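Local coordinates for Non-structural protein (Porcine reproductive and respiratory syndrome virus, PDB 3IFU), which is the viral leader protease Nsp1alpha, a zinc-binding papain-like cysteine protease that probably also suppresses interferon-beta production in the infected host cell, at residues Arg32-Val46 / Leu49-Arg63. Numbering follows the deposited sequence.
Sequences RSLLPLNLQVPELGV and LFYRPEEPLRWTLPR
Leu44 fits the forked end of its side chain among Tyr51, Pro53, Leu57 and Trp59. Its CB bond leaves away from residues 49-63, and chi1 (-68°) and chi2 (178°) bring the branched end back. CD1 meets Pro53 CD tip to tip at 3.6 Å and lies near the Tyr51 ring; CD2 slides past Leu57, and the Leu44 and Trp59 side chains cross at about a right angle, CD2 3.7 Å from CZ3. Tyr106 O accepts a hydrogen bond from Trp59 NE1, and the Tyr106 ring meets Tyr51 edge-to-face. Next to this packing, Glu43 O accepts two bonds, a nearly straight one (170°) from Leu61 N in the carbonyl plane and one from Thr60 OG1 at 2.8 Å. Leu44 and Leu61 form a single beta bridge, just where two overlapping type I turns, Val41-Leu44 and Pro42-Gly45, reverse the backbone. Both segments belong to the long irregular chain between strand 23-25 and helix 81-87, the first within the N-terminal zinc-finger region of Nsp1alpha. There the Arg32 guanidinium presents its edge to Phe50 O, with NH2 3.3 Å away and the acceptor in the guanidinium plane; NH2 also bonds Ala14 O, and the side chain packs against the zinc ligands Cys8 and Cys25. Leu35 N binds Leu49 O at 2.8 Å. Partly exposed but snug, Arg52 runs extended across Leu39 and Val41, whose CG2 touches its CG at 3.5 Å. Toward solvent the fit is looser: exposed Leu34 makes an off-centre CH-pi contact, CD2 4.2 Å from the Phe50 ring centroid, and the exposed bend Glu54-Pro56 has no contact with residues 32-46.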
ATOM      1  N   ARG A  32     -16.861   4.726  -2.923  1.00 53.30           N
ATOM      2  CA  ARG A  32     -18.085   5.452  -2.604  1.00 55.03           C
ATOM      3  C   ARG A  32     -18.409   6.565  -3.587  1.00 55.73           C
ATOM      4  O   ARG A  32     -17.589   7.447  -3.839  1.00 54.02           O
ATOM      5  CB  ARG A  32     -17.990   6.041  -1.198  1.00 55.26           C
ATOM      6  CG  ARG A  32     -18.813   5.293  -0.180  1.00 58.63           C
ATOM      7  CD  ARG A  32     -20.254   5.744  -0.208  1.00 57.05           C
ATOM      8  NE  ARG A  32     -20.603   6.436   1.030  1.00 58.63           N
ATOM      9  CZ  ARG A  32     -20.629   5.860   2.229  1.00 57.55           C
ATOM     10  NH1 ARG A  32     -20.329   4.576   2.363  1.00 58.72           N
ATOM     11  NH2 ARG A  32     -20.954   6.567   3.296  1.00 59.79           N
ATOM     12  N   SER A  33     -19.618   6.523  -4.133  1.00 57.96           N
ATOM     13  CA  SER A  33     -20.065   7.539  -5.075  1.00 60.91           C
ATOM     14  C   SER A  33     -20.491   8.804  -4.342  1.00 62.29           C
ATOM     15  O   SER A  33     -20.557   8.839  -3.115  1.00 62.20           O
ATOM     16  CB  SER A  33     -21.240   7.022  -5.912  1.00 60.98           C
ATOM     17  OG  SER A  33     -20.807   6.103  -6.901  1.00 63.18           O
ATOM     18  N   LEU A  34     -20.772   9.850  -5.110  1.00 64.86           N
ATOM     19  CA  LEU A  34     -21.212  11.111  -4.541  1.00 66.61           C
ATOM     20  C   LEU A  34     -22.623  10.945  -4.018  1.00 68.03           C
ATOM     21  O   LEU A  34     -23.443  10.265  -4.631  1.00 68.06           O
ATOM     22  CB  LEU A  34     -21.196  12.204  -5.604  1.00 66.60           C
ATOM     23  CG  LEU A  34     -19.831  12.800  -5.938  1.00 67.47           C
ATOM     24  CD1 LEU A  34     -19.895  13.551  -7.264  1.00 67.32           C
ATOM     25  CD2 LEU A  34     -19.405  13.711  -4.797  1.00 67.30           C
ATOM     26  N   LEU A  35     -22.899  11.564  -2.880  1.00 70.86           N
ATOM     27  CA  LEU A  35     -24.222  11.498  -2.286  1.00 73.71           C
ATOM     28  C   LEU A  35     -25.168  12.386  -3.110  1.00 76.23           C
ATOM     29  O   LEU A  35     -24.773  13.459  -3.575  1.00 76.33           O
ATOM     30  CB  LEU A  35     -24.148  11.968  -0.835  1.00 73.20           C
ATOM     31  CG  LEU A  35     -24.919  11.120   0.177  1.00 74.00           C
ATOM     32  CD1 LEU A  35     -24.607   9.642  -0.019  1.00 73.09           C
ATOM     33  CD2 LEU A  35     -24.541  11.566   1.579  1.00 75.96           C
ATOM     34  N   PRO A  36     -26.425  11.941  -3.308  1.00 78.03           N
ATOM     35  CA  PRO A  36     -27.496  12.609  -4.061  1.00 79.58           C
ATOM     36  C   PRO A  36     -27.757  14.106  -3.850  1.00 81.49           C
ATOM     37  O   PRO A  36     -28.678  14.652  -4.457  1.00 82.40           O
ATOM     38  CB  PRO A  36     -28.724  11.771  -3.716  1.00 78.42           C
ATOM     39  CG  PRO A  36     -28.157  10.412  -3.632  1.00 78.78           C
ATOM     40  CD  PRO A  36     -26.899  10.635  -2.812  1.00 78.60           C
ATOM     41  N   LEU A  37     -26.965  14.774  -3.011  1.00 83.19           N
ATOM     42  CA  LEU A  37     -27.158  16.206  -2.750  1.00 84.42           C
ATOM     43  C   LEU A  37     -28.412  16.437  -1.910  1.00 84.90           C
ATOM     44  O   LEU A  37     -28.534  17.447  -1.217  1.00 84.45           O
ATOM     45  CB  LEU A  37     -27.264  16.993  -4.065  1.00 84.75           C
ATOM     46  CG  LEU A  37     -27.770  18.441  -3.999  1.00 86.02           C
ATOM     47  CD1 LEU A  37     -26.819  19.305  -3.175  1.00 85.71           C
ATOM     48  CD2 LEU A  37     -27.905  18.992  -5.414  1.00 85.60           C
ATOM     49  N   ASN A  38     -29.344  15.493  -1.987  1.00 85.29           N
ATOM     50  CA  ASN A  38     -30.581  15.562  -1.225  1.00 85.90           C
ATOM     51  C   ASN A  38     -30.268  14.982   0.139  1.00 85.27           C
ATOM     52  O   ASN A  38     -30.912  15.301   1.140  1.00 85.61           O
ATOM     53  CB  ASN A  38     -31.657  14.718  -1.899  1.00 87.64           C
ATOM     54  CG  ASN A  38     -31.995  15.212  -3.284  1.00 90.38           C
ATOM     55  OD1 ASN A  38     -32.527  16.313  -3.448  1.00 92.07           O
ATOM     56  ND2 ASN A  38     -31.686  14.404  -4.296  1.00 90.65           N
ATOM     57  N   LEU A  39     -29.263  14.114   0.155  1.00 83.99           N
ATOM     58  CA  LEU A  39     -28.813  13.459   1.370  1.00 81.63           C
ATOM     59  C   LEU A  39     -27.572  14.176   1.892  1.00 80.32           C
ATOM     60  O   LEU A  39     -27.302  14.173   3.094  1.00 80.59           O
ATOM     61  CB  LEU A  39     -28.498  11.990   1.073  1.00 80.65           C
ATOM     62  CG  LEU A  39     -29.697  11.116   0.688  1.00 79.49           C
ATOM     63  CD1 LEU A  39     -29.218   9.824   0.058  1.00 78.79           C
ATOM     64  CD2 LEU A  39     -30.546  10.837   1.923  1.00 78.84           C
ATOM     65  N   GLN A  40     -26.826  14.796   0.981  1.00 78.33           N
ATOM     66  CA  GLN A  40     -25.617  15.524   1.340  1.00 76.26           C
ATOM     67  C   GLN A  40     -25.840  16.361   2.590  1.00 75.49           C
ATOM     68  O   GLN A  40     -26.909  16.937   2.779  1.00 75.99           O
ATOM     69  CB  GLN A  40     -25.174  16.428   0.184  1.00 75.94           C
ATOM     70  CG  GLN A  40     -24.472  15.700  -0.957  1.00 76.39           C
ATOM     71  CD  GLN A  40     -24.119  16.624  -2.110  1.00 77.18           C
ATOM     72  OE1 GLN A  40     -24.065  17.846  -1.946  1.00 76.69           O
ATOM     73  NE2 GLN A  40     -23.864  16.045  -3.283  1.00 76.04           N
ATOM     74  N   VAL A  41     -24.821  16.411   3.444  1.00 74.80           N
ATOM     75  CA  VAL A  41     -24.874  17.169   4.689  1.00 73.79           C
ATOM     76  C   VAL A  41     -23.928  18.361   4.575  1.00 74.28           C
ATOM     77  O   VAL A  41     -22.763  18.287   4.960  1.00 75.37           O
ATOM     78  CB  VAL A  41     -24.459  16.287   5.891  1.00 72.13           C
ATOM     79  CG1 VAL A  41     -24.519  17.085   7.176  1.00 71.13           C
ATOM     80  CG2 VAL A  41     -25.374  15.083   5.985  1.00 70.80           C
ATOM     81  N   PRO A  42     -24.430  19.483   4.040  1.00 74.81           N
ATOM     82  CA  PRO A  42     -23.664  20.718   3.849  1.00 74.37           C
ATOM     83  C   PRO A  42     -22.731  21.089   4.991  1.00 74.55           C
ATOM     84  O   PRO A  42     -21.645  21.620   4.761  1.00 74.65           O
ATOM     85  CB  PRO A  42     -24.753  21.761   3.632  1.00 73.76           C
ATOM     86  CG  PRO A  42     -25.793  20.980   2.875  1.00 75.00           C
ATOM     87  CD  PRO A  42     -25.842  19.678   3.654  1.00 74.70           C
ATOM     88  N   GLU A  43     -23.146  20.803   6.220  1.00 74.49           N
ATOM     89  CA  GLU A  43     -22.339  21.142   7.387  1.00 75.34           C
ATOM     90  C   GLU A  43     -21.053  20.323   7.506  1.00 75.00           C
ATOM     91  O   GLU A  43     -20.194  20.630   8.338  1.00 74.64           O
ATOM     92  CB  GLU A  43     -23.166  20.976   8.670  1.00 77.04           C
ATOM     93  CG  GLU A  43     -24.581  21.543   8.589  1.00 78.61           C
ATOM     94  CD  GLU A  43     -25.587  20.539   8.039  1.00 80.96           C
ATOM     95  OE1 GLU A  43     -25.904  19.560   8.753  1.00 82.33           O
ATOM     96  OE2 GLU A  43     -26.058  20.724   6.897  1.00 80.35           O
ATOM     97  N   LEU A  44     -20.914  19.287   6.679  1.00 73.80           N
ATOM     98  CA  LEU A  44     -19.727  18.429   6.716  1.00 71.84           C
ATOM     99  C   LEU A  44     -18.810  18.551   5.498  1.00 71.06           C
ATOM    100  O   LEU A  44     -18.286  17.547   5.020  1.00 71.09           O
ATOM    101  CB  LEU A  44     -20.142  16.963   6.871  1.00 71.23           C
ATOM    102  CG  LEU A  44     -20.778  16.511   8.184  1.00 69.53           C
ATOM    103  CD1 LEU A  44     -21.134  15.042   8.083  1.00 68.18           C
ATOM    104  CD2 LEU A  44     -19.815  16.747   9.333  1.00 68.48           C
ATOM    105  N   GLY A  45     -18.619  19.775   5.009  1.00 70.02           N
ATOM    106  CA  GLY A  45     -17.760  20.014   3.856  1.00 67.99           C
ATOM    107  C   GLY A  45     -17.673  18.892   2.836  1.00 66.50           C
ATOM    108  O   GLY A  45     -18.692  18.388   2.352  1.00 67.75           O
ATOM    109  N   VAL A  46     -16.444  18.508   2.507  1.00 65.25           N
ATOM    110  CA  VAL A  46     -16.185  17.437   1.543  1.00 63.06           C
ATOM    111  C   VAL A  46     -16.752  16.093   2.003  1.00 61.65           C
ATOM    112  O   VAL A  46     -17.256  15.312   1.192  1.00 61.05           O
ATOM    113  CB  VAL A  46     -14.670  17.271   1.305  1.00 62.60           C
ATOM    114  CG1 VAL A  46     -14.412  16.147   0.314  1.00 61.75           C
ATOM    115  CG2 VAL A  46     -14.091  18.577   0.797  1.00 64.87           C
ATOM    116  N   LEU A  49     -20.268  15.216   1.283  1.00 59.15           N
ATOM    117  CA  LEU A  49     -20.542  14.882  -0.109  1.00 61.05           C
ATOM    118  C   LEU A  49     -20.630  13.358  -0.277  1.00 61.62           C
ATOM    119  O   LEU A  49     -21.009  12.860  -1.337  1.00 62.98           O
ATOM    120  CB  LEU A  49     -19.439  15.445  -1.015  1.00 61.65           C
ATOM    121  CG  LEU A  49     -19.005  16.897  -0.763  1.00 63.11           C
ATOM    122  CD1 LEU A  49     -17.886  17.272  -1.721  1.00 61.14           C
ATOM    123  CD2 LEU A  49     -20.189  17.829  -0.934  1.00 63.79           C
ATOM    124  N   PHE A  50     -20.283  12.620   0.775  1.00 60.78           N
ATOM    125  CA  PHE A  50     -20.327  11.164   0.717  1.00 60.32           C
ATOM    126  C   PHE A  50     -20.926  10.531   1.970  1.00 61.02           C
ATOM    127  O   PHE A  50     -21.576   9.486   1.900  1.00 62.30           O
ATOM    128  CB  PHE A  50     -18.921  10.582   0.533  1.00 59.06           C
ATOM    129  CG  PHE A  50     -18.181  11.105  -0.665  1.00 58.18           C
ATOM    130  CD1 PHE A  50     -17.512  12.323  -0.611  1.00 59.04           C
ATOM    131  CD2 PHE A  50     -18.098  10.350  -1.830  1.00 57.55           C
ATOM    132  CE1 PHE A  50     -16.762  12.780  -1.701  1.00 59.02           C
ATOM    133  CE2 PHE A  50     -17.353  10.797  -2.924  1.00 58.60           C
ATOM    134  CZ  PHE A  50     -16.683  12.012  -2.860  1.00 57.40           C
ATOM    135  N   TYR A  51     -20.693  11.170   3.112  1.00 60.81           N
ATOM    136  CA  TYR A  51     -21.152  10.665   4.398  1.00 60.18           C
ATOM    137  C   TYR A  51     -22.265  11.477   5.055  1.00 62.86           C
ATOM    138  O   TYR A  51     -22.128  12.675   5.282  1.00 62.53           O
ATOM    139  CB  TYR A  51     -19.957  10.592   5.341  1.00 57.13           C
ATOM    140  CG  TYR A  51     -20.289  10.242   6.766  1.00 54.34           C
ATOM    141  CD1 TYR A  51     -20.743   8.972   7.103  1.00 54.06           C
ATOM    142  CD2 TYR A  51     -20.101  11.168   7.786  1.00 53.91           C
ATOM    143  CE1 TYR A  51     -20.994   8.627   8.425  1.00 53.89           C
ATOM    144  CE2 TYR A  51     -20.353  10.836   9.110  1.00 53.79           C
ATOM    145  CZ  TYR A  51     -20.796   9.563   9.424  1.00 53.00           C
ATOM    146  OH  TYR A  51     -21.017   9.219  10.737  1.00 54.26           O
ATOM    147  N   ARG A  52     -23.357  10.794   5.380  1.00 65.24           N
ATOM    148  CA  ARG A  52     -24.511  11.404   6.027  1.00 67.25           C
ATOM    149  C   ARG A  52     -24.718  10.655   7.339  1.00 68.03           C
ATOM    150  O   ARG A  52     -25.288   9.564   7.350  1.00 67.95           O
ATOM    151  CB  ARG A  52     -25.748  11.233   5.140  1.00 69.88           C
ATOM    152  CG  ARG A  52     -26.971  12.042   5.553  1.00 71.56           C
ATOM    153  CD  ARG A  52     -28.154  11.717   4.638  1.00 73.85           C
ATOM    154  NE  ARG A  52     -29.241  12.690   4.737  1.00 75.95           N
ATOM    155  CZ  ARG A  52     -29.820  13.061   5.877  1.00 77.45           C
ATOM    156  NH1 ARG A  52     -29.422  12.542   7.034  1.00 78.38           N
ATOM    157  NH2 ARG A  52     -30.802  13.952   5.860  1.00 77.79           N
ATOM    158  N   PRO A  53     -24.261  11.228   8.464  1.00 68.80           N
ATOM    159  CA  PRO A  53     -24.416  10.567   9.763  1.00 70.16           C
ATOM    160  C   PRO A  53     -25.866  10.244  10.123  1.00 71.96           C
ATOM    161  O   PRO A  53     -26.796  10.597   9.399  1.00 72.34           O
ATOM    162  CB  PRO A  53     -23.776  11.555  10.730  1.00 69.17           C
ATOM    163  CG  PRO A  53     -24.077  12.866  10.095  1.00 69.41           C
ATOM    164  CD  PRO A  53     -23.771  12.604   8.640  1.00 69.33           C
ATOM    165  N   GLU A  54     -26.046   9.569  11.250  1.00 74.16           N
ATOM    166  CA  GLU A  54     -27.369   9.177  11.718  1.00 76.04           C
ATOM    167  C   GLU A  54     -28.075  10.237  12.547  1.00 76.28           C
ATOM    168  O   GLU A  54     -29.299  10.364  12.494  1.00 75.66           O
ATOM    169  CB  GLU A  54     -27.263   7.893  12.545  1.00 77.50           C
ATOM    170  CG  GLU A  54     -27.428   6.633  11.731  1.00 79.40           C
ATOM    171  CD  GLU A  54     -28.842   6.484  11.199  1.00 80.05           C
ATOM    172  OE1 GLU A  54     -29.632   7.449  11.336  1.00 79.19           O
ATOM    173  OE2 GLU A  54     -29.156   5.405  10.646  1.00 80.24           O
ATOM    174  N   GLU A  55     -27.296  10.992  13.311  1.00 76.47           N
ATOM    175  CA  GLU A  55     -27.847  12.012  14.184  1.00 77.13           C
ATOM    176  C   GLU A  55     -27.009  13.299  14.144  1.00 78.90           C
ATOM    177  O   GLU A  55     -26.525  13.678  13.080  1.00 79.88           O
ATOM    178  CB  GLU A  55     -27.924  11.435  15.590  1.00 74.45           C
ATOM    179  CG  GLU A  55     -28.766  10.193  15.705  1.00 71.83           C
ATOM    180  CD  GLU A  55     -28.923   9.753  17.140  1.00 69.63           C
ATOM    181  OE1 GLU A  55     -29.659   8.780  17.380  1.00 69.06           O
ATOM    182  OE2 GLU A  55     -28.311  10.385  18.026  1.00 67.23           O
ATOM    183  N   PRO A  56     -26.836  13.999  15.286  1.00 80.80           N
ATOM    184  CA  PRO A  56     -26.026  15.219  15.208  1.00 81.00           C
ATOM    185  C   PRO A  56     -24.650  15.003  14.600  1.00 80.44           C
ATOM    186  O   PRO A  56     -24.356  13.954  14.030  1.00 80.43           O
ATOM    187  CB  PRO A  56     -25.930  15.663  16.665  1.00 81.90           C
ATOM    188  CG  PRO A  56     -27.254  15.263  17.216  1.00 82.37           C
ATOM    189  CD  PRO A  56     -27.438  13.878  16.632  1.00 82.03           C
ATOM    190  N   LEU A  57     -23.805  16.012  14.752  1.00 79.65           N
ATOM    191  CA  LEU A  57     -22.459  15.968  14.223  1.00 79.34           C
ATOM    192  C   LEU A  57     -21.424  15.856  15.334  1.00 79.31           C
ATOM    193  O   LEU A  57     -20.591  14.956  15.314  1.00 80.20           O
ATOM    194  CB  LEU A  57     -22.197  17.227  13.391  1.00 79.93           C
ATOM    195  CG  LEU A  57     -22.716  17.286  11.951  1.00 79.49           C
ATOM    196  CD1 LEU A  57     -24.129  16.737  11.853  1.00 80.04           C
ATOM    197  CD2 LEU A  57     -22.654  18.726  11.471  1.00 79.87           C
ATOM    198  N   ARG A  58     -21.506  16.780  16.290  1.00 78.02           N
ATOM    199  CA  ARG A  58     -20.611  16.901  17.446  1.00 77.64           C
ATOM    200  C   ARG A  58     -19.386  17.740  17.066  1.00 77.14           C
ATOM    201  O   ARG A  58     -18.606  18.152  17.922  1.00 78.02           O
ATOM    202  CB  ARG A  58     -20.217  15.527  18.031  1.00 79.51           C
ATOM    203  CG  ARG A  58     -19.082  14.774  17.356  1.00 81.36           C
ATOM    204  CD  ARG A  58     -18.918  13.361  17.939  1.00 83.42           C
ATOM    205  NE  ARG A  58     -18.226  13.340  19.233  1.00 86.35           N
ATOM    206  CZ  ARG A  58     -18.801  13.081  20.409  1.00 87.12           C
ATOM    207  NH1 ARG A  58     -20.100  12.815  20.483  1.00 87.33           N
ATOM    208  NH2 ARG A  58     -18.067  13.076  21.517  1.00 86.71           N
ATOM    209  N   TRP A  59     -19.246  17.990  15.766  1.00 75.03           N
ATOM    210  CA  TRP A  59     -18.192  18.836  15.199  1.00 73.21           C
ATOM    211  C   TRP A  59     -18.534  19.073  13.735  1.00 73.99           C
ATOM    212  O   TRP A  59     -19.247  18.273  13.124  1.00 72.22           O
ATOM    213  CB  TRP A  59     -16.777  18.239  15.352  1.00 70.19           C
ATOM    214  CG  TRP A  59     -16.547  16.837  14.856  1.00 68.25           C
ATOM    215  CD1 TRP A  59     -16.290  15.738  15.623  1.00 66.80           C
ATOM    216  CD2 TRP A  59     -16.491  16.392  13.492  1.00 66.82           C
ATOM    217  NE1 TRP A  59     -16.075  14.641  14.827  1.00 66.07           N
ATOM    218  CE2 TRP A  59     -16.196  15.012  13.515  1.00 66.13           C
ATOM    219  CE3 TRP A  59     -16.665  17.024  12.253  1.00 65.75           C
ATOM    220  CZ2 TRP A  59     -16.071  14.253  12.349  1.00 65.89           C
ATOM    221  CZ3 TRP A  59     -16.542  16.272  11.096  1.00 65.90           C
ATOM    222  CH2 TRP A  59     -16.248  14.898  11.153  1.00 66.30           C
ATOM    223  N   THR A  60     -18.049  20.177  13.171  1.00 75.41           N
ATOM    224  CA  THR A  60     -18.362  20.496  11.781  1.00 77.84           C
ATOM    225  C   THR A  60     -17.145  20.578  10.859  1.00 79.85           C
ATOM    226  O   THR A  60     -16.003  20.637  11.317  1.00 80.01           O
ATOM    227  CB  THR A  60     -19.182  21.820  11.698  1.00 77.44           C
ATOM    228  OG1 THR A  60     -20.375  21.590  10.937  1.00 76.90           O
ATOM    229  CG2 THR A  60     -18.372  22.943  11.044  1.00 76.45           C
ATOM    230  N   LEU A  61     -17.408  20.585   9.554  1.00 82.34           N
ATOM    231  CA  LEU A  61     -16.351  20.646   8.551  1.00 84.57           C
ATOM    232  C   LEU A  61     -16.565  21.756   7.516  1.00 85.74           C
ATOM    233  O   LEU A  61     -17.526  21.725   6.744  1.00 85.41           O
ATOM    234  CB  LEU A  61     -16.249  19.297   7.830  1.00 85.06           C
ATOM    235  CG  LEU A  61     -15.172  19.149   6.754  1.00 85.21           C
ATOM    236  CD1 LEU A  61     -13.795  19.298   7.389  1.00 85.44           C
ATOM    237  CD2 LEU A  61     -15.307  17.791   6.080  1.00 85.46           C
ATOM    238  N   PRO A  62     -15.670  22.758   7.498  1.00 86.47           N
ATOM    239  CA  PRO A  62     -15.759  23.876   6.550  1.00 86.94           C
ATOM    240  C   PRO A  62     -15.414  23.439   5.120  1.00 87.69           C
ATOM    241  O   PRO A  62     -14.340  22.887   4.883  1.00 87.41           O
ATOM    242  CB  PRO A  62     -14.737  24.874   7.097  1.00 86.86           C
ATOM    243  CG  PRO A  62     -14.700  24.564   8.563  1.00 87.37           C
ATOM    244  CD  PRO A  62     -14.693  23.059   8.557  1.00 86.72           C
ATOM    245  N   ARG A  63     -16.326  23.681   4.179  1.00 88.65           N
ATOM    246  CA  ARG A  63     -16.121  23.335   2.768  1.00 89.87           C
ATOM    247  C   ARG A  63     -14.898  24.097   2.258  1.00 90.26           C
ATOM    248  O   ARG A  63     -14.733  25.283   2.558  1.00 89.74           O
ATOM    249  CB  ARG A  63     -17.352  23.746   1.955  1.00 91.40           C
ATOM    250  CG  ARG A  63     -18.099  22.609   1.271  1.00 94.31           C
ATOM    251  CD  ARG A  63     -17.384  22.122   0.016  1.00 96.34           C
ATOM    252  NE  ARG A  63     -18.331  21.517  -0.921  1.00 98.23           N
ATOM    253  CZ  ARG A  63     -18.025  21.101  -2.148  1.00 98.79           C
ATOM    254  NH1 ARG A  63     -16.784  21.213  -2.607  1.00 98.53           N
ATOM    255  NH2 ARG A  63     -18.967  20.574  -2.920  1.00 98.75           N
TER